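Local coordinates for UDP-glucose 6-dehydrogenase (Pyrobaculum islandicum, PDB 3VTF), which probably catalyses the NAD+-dependent, two-step oxidation of UDP-glucose to UDP-glucuronate, at residues 258-263 / 272-277. Residues are numbered along the deposited sequence; the frame is centred on the assembly and turned at random.
Sequences RVFEAV and HYFGAG. With UPG (uridine-5'-diphosphate-glucose), chain B.
F260, on helix 256-264, and F274, in the loop that follows it, form an offset stack with ring centroids 4.5 Å apart and planes tilted by 27°. The F260 ring touches through its CD1-CE1 side: CD1 of F260 lies over one face of the F274 ring, toward its rim, and comes within 3.4 Å of CG of F274. Both phenylalanines hold CG anti to the carbonyl carbon (chi1 -72° at F274), and their side chains cross at about a right angle. Flat apolar rings suit both places, since they can stack in a buried spot with no polar group to satisfy. The CG1 methyl of V263 comes obliquely to the F274 ring, 4.3 Å from CE2 of F274, a short branched side chain that fits this apolar place. The contact lies behind the uridine site of the central domain of the UDP-glucose/GDP-mannose dehydrogenase family, and the residues flanking F274 in the loop meet UDP-glucose itself. G275, the centre of an inverse gamma turn, reads the uracil through its backbone: its N donates to O4 of the ligand at 2.9 Å, while its O accepts from N3 at 3.0 Å in a nearly straight bond (171°). Glycine fits because a CB would collide with that O4. The uracil points its C5 corner at one face of the Y273 ring, over the ring centre, and OH of Y273 donates to phosphate oxygen O1A at 2.6 Å. A leucine in its place would probably leave the uracil without the aromatic face under C5 and O1A without this hydroxyl donor. Farther out, A242 and V245 of helix 221-251 pack on F260, K238 makes a cation-pi contact with F274, and F234 of the second subunit meets F274 edge-to-face. R268 of that subunit makes a cation-pi contact with Y273.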
loop_
_atom_site.group_PDB
_atom_site.type_symbol
_atom_site.label_atom_id
_atom_site.label_comp_id
_atom_site.label_asym_id
_atom_site.label_seq_id
_atom_site.Cartn_x
_atom_site.Cartn_y
_atom_site.Cartn_z
ATOM N N ARG A 258 -13.201 -10.489 2.495
ATOM C CA ARG A 258 -12.515 -11.662 3.050
ATOM C C ARG A 258 -11.105 -11.836 2.423
ATOM O O ARG A 258 -10.156 -12.330 3.037
ATOM C CB ARG A 258 -13.354 -12.907 2.646
ATOM C CG ARG A 258 -12.701 -14.253 3.077
ATOM C CD ARG A 258 -12.503 -14.324 4.621
ATOM N NE ARG A 258 -12.344 -15.683 5.208
ATOM C CZ ARG A 258 -11.854 -15.910 6.429
ATOM N NH1 ARG A 258 -11.438 -14.903 7.210
ATOM N NH2 ARG A 258 -11.765 -17.138 6.898
ATOM N N VAL A 259 -10.959 -11.447 1.157
ATOM C CA VAL A 259 -9.622 -11.568 0.510
ATOM C C VAL A 259 -8.647 -10.642 1.263
ATOM O O VAL A 259 -7.510 -11.053 1.610
ATOM C CB VAL A 259 -9.721 -11.180 -0.980
ATOM C CG1 VAL A 259 -8.320 -10.949 -1.582
ATOM C CG2 VAL A 259 -10.550 -12.298 -1.734
ATOM N N PHE A 260 -9.086 -9.396 1.474
ATOM C CA PHE A 260 -8.119 -8.391 2.096
ATOM C C PHE A 260 -7.935 -8.623 3.597
ATOM O O PHE A 260 -6.939 -8.216 4.135
ATOM C CB PHE A 260 -8.589 -6.924 1.819
ATOM C CG PHE A 260 -8.163 -6.486 0.441
ATOM C CD1 PHE A 260 -6.798 -6.183 0.192
ATOM C CD2 PHE A 260 -9.058 -6.431 -0.589
ATOM C CE1 PHE A 260 -6.360 -5.848 -1.091
ATOM C CE2 PHE A 260 -8.610 -6.073 -1.886
ATOM C CZ PHE A 260 -7.273 -5.786 -2.139
ATOM N N GLU A 261 -8.846 -9.369 4.249
ATOM C CA GLU A 261 -8.545 -9.892 5.618
ATOM C C GLU A 261 -7.303 -10.708 5.565
ATOM O O GLU A 261 -6.387 -10.536 6.402
ATOM C CB GLU A 261 -9.660 -10.787 6.146
ATOM C CG GLU A 261 -10.685 -10.009 6.910
ATOM C CD GLU A 261 -11.888 -10.886 7.290
ATOM O OE1 GLU A 261 -11.778 -12.131 7.338
ATOM O OE2 GLU A 261 -12.958 -10.318 7.519
ATOM N N ALA A 262 -7.197 -11.633 4.606
ATOM C CA ALA A 262 -6.017 -12.478 4.519
ATOM C C ALA A 262 -4.777 -11.674 4.009
ATOM O O ALA A 262 -3.623 -11.874 4.481
ATOM C CB ALA A 262 -6.314 -13.669 3.537
ATOM N N VAL A 263 -4.982 -10.779 3.015
ATOM C CA VAL A 263 -3.825 -9.980 2.479
ATOM C C VAL A 263 -3.193 -9.177 3.666
ATOM O O VAL A 263 -1.972 -9.154 3.849
ATOM C CB VAL A 263 -4.382 -8.958 1.407
ATOM C CG1 VAL A 263 -3.312 -7.936 1.067
ATOM C CG2 VAL A 263 -4.885 -9.729 0.152
ATOM N N HIS A 272 -5.312 -1.938 7.422
ATOM C CA HIS A 272 -6.375 -0.962 7.250
ATOM C C HIS A 272 -6.375 -0.289 5.878
ATOM O O HIS A 272 -5.306 -0.196 5.217
ATOM C CB HIS A 272 -6.098 0.134 8.284
ATOM C CG HIS A 272 -5.934 -0.381 9.690
ATOM N ND1 HIS A 272 -6.976 -0.851 10.404
ATOM C CD2 HIS A 272 -4.817 -0.451 10.524
ATOM C CE1 HIS A 272 -6.554 -1.194 11.643
ATOM N NE2 HIS A 272 -5.238 -0.928 11.713
ATOM N N TYR A 273 -7.512 0.287 5.558
ATOM C CA TYR A 273 -7.779 1.129 4.343
ATOM C C TYR A 273 -7.858 0.276 3.091
ATOM O O TYR A 273 -7.645 0.781 1.994
ATOM C CB TYR A 273 -6.783 2.342 4.200
ATOM C CG TYR A 273 -7.339 3.542 4.907
ATOM C CD1 TYR A 273 -7.556 4.742 4.230
ATOM C CD2 TYR A 273 -7.741 3.451 6.233
ATOM C CE1 TYR A 273 -8.094 5.848 4.905
ATOM C CE2 TYR A 273 -8.344 4.507 6.885
ATOM C CZ TYR A 273 -8.505 5.689 6.227
ATOM O OH TYR A 273 -8.973 6.732 6.950
ATOM N N PHE A 274 -8.214 -1.021 3.264
ATOM C CA PHE A 274 -8.600 -1.806 2.068
ATOM C C PHE A 274 -10.131 -1.941 2.033
ATOM O O PHE A 274 -10.640 -2.942 1.532
ATOM C CB PHE A 274 -7.972 -3.217 2.128
ATOM C CG PHE A 274 -6.511 -3.259 1.896
ATOM C CD1 PHE A 274 -5.940 -2.674 0.694
ATOM C CD2 PHE A 274 -5.680 -3.943 2.744
ATOM C CE1 PHE A 274 -4.621 -2.766 0.405
ATOM C CE2 PHE A 274 -4.333 -4.027 2.450
ATOM C CZ PHE A 274 -3.791 -3.491 1.275
ATOM N N GLY A 275 -10.860 -0.903 2.438
ATOM C CA GLY A 275 -12.302 -0.960 2.384
ATOM C C GLY A 275 -12.834 -0.602 0.997
ATOM O O GLY A 275 -13.171 0.568 0.707
ATOM N N ALA A 276 -12.961 -1.635 0.166
ATOM C CA ALA A 276 -13.451 -1.472 -1.191
ATOM C C ALA A 276 -14.862 -0.906 -1.094
ATOM O O ALA A 276 -15.538 -1.058 -0.082
ATOM C CB ALA A 276 -13.497 -2.858 -1.832
ATOM N N GLY A 277 -15.300 -0.224 -2.131
ATOM C CA GLY A 277 -16.663 0.343 -2.186
ATOM C C GLY A 277 -16.714 1.526 -3.124
ATOM O O GLY A 277 -16.099 1.496 -4.192
HETATM N N1 UPG B . -12.552 5.244 2.781
HETATM C C2 UPG B . -12.791 4.122 1.934
HETATM N N3 UPG B . -12.276 2.937 2.271
HETATM C C4 UPG B . -11.461 2.826 3.387
HETATM C C5 UPG B . -11.170 3.937 4.253
HETATM C C6 UPG B . -11.724 5.173 3.866
HETATM O O2 UPG B . -13.505 4.214 0.886
HETATM O O4 UPG B . -10.946 1.686 3.640
HETATM C C1C UPG B . -13.143 6.518 2.308
HETATM C C2C UPG B . -13.982 7.137 3.409
HETATM O O2C UPG B . -15.339 6.704 3.364
HETATM C C3C UPG B . -13.872 8.645 3.093
HETATM C C4C UPG B . -12.475 8.799 2.491
HETATM O O4C UPG B . -12.045 7.452 2.193
HETATM O O3C UPG B . -14.786 8.970 2.012
HETATM C C5C UPG B . -11.451 9.434 3.462
HETATM O O5C UPG B . -11.647 8.837 4.749
HETATM P PA UPG B . -10.695 9.339 6.048
HETATM O O1A UPG B . -9.191 9.008 5.781
HETATM O O2A UPG B . -11.422 8.929 7.354
HETATM O O3A UPG B . -11.071 10.904 6.020
HETATM P PB UPG B . -10.175 12.257 6.267
HETATM O O1B UPG B . -10.753 12.961 7.468
HETATM O O2B UPG B . -10.434 12.858 4.862
HETATM O O3B UPG B . -8.669 11.907 6.660
HETATM C "C1'" UPG B . -7.609 11.937 5.656
HETATM C "C2'" UPG B . -6.451 11.140 6.215
HETATM C "C3'" UPG B . -5.827 11.952 7.376
HETATM C "C4'" UPG B . -5.419 13.335 6.813
HETATM C "C5'" UPG B . -6.741 14.090 6.387
HETATM C "C6'" UPG B . -6.561 15.485 5.748
HETATM O "O2'" UPG B . -7.194 9.973 6.743
HETATM O "O3'" UPG B . -4.700 11.228 7.828
HETATM O "O4'" UPG B . -4.839 14.079 7.907
HETATM O "O5'" UPG B . -7.230 13.264 5.292
HETATM O "O6'" UPG B . -5.285 15.550 5.065
#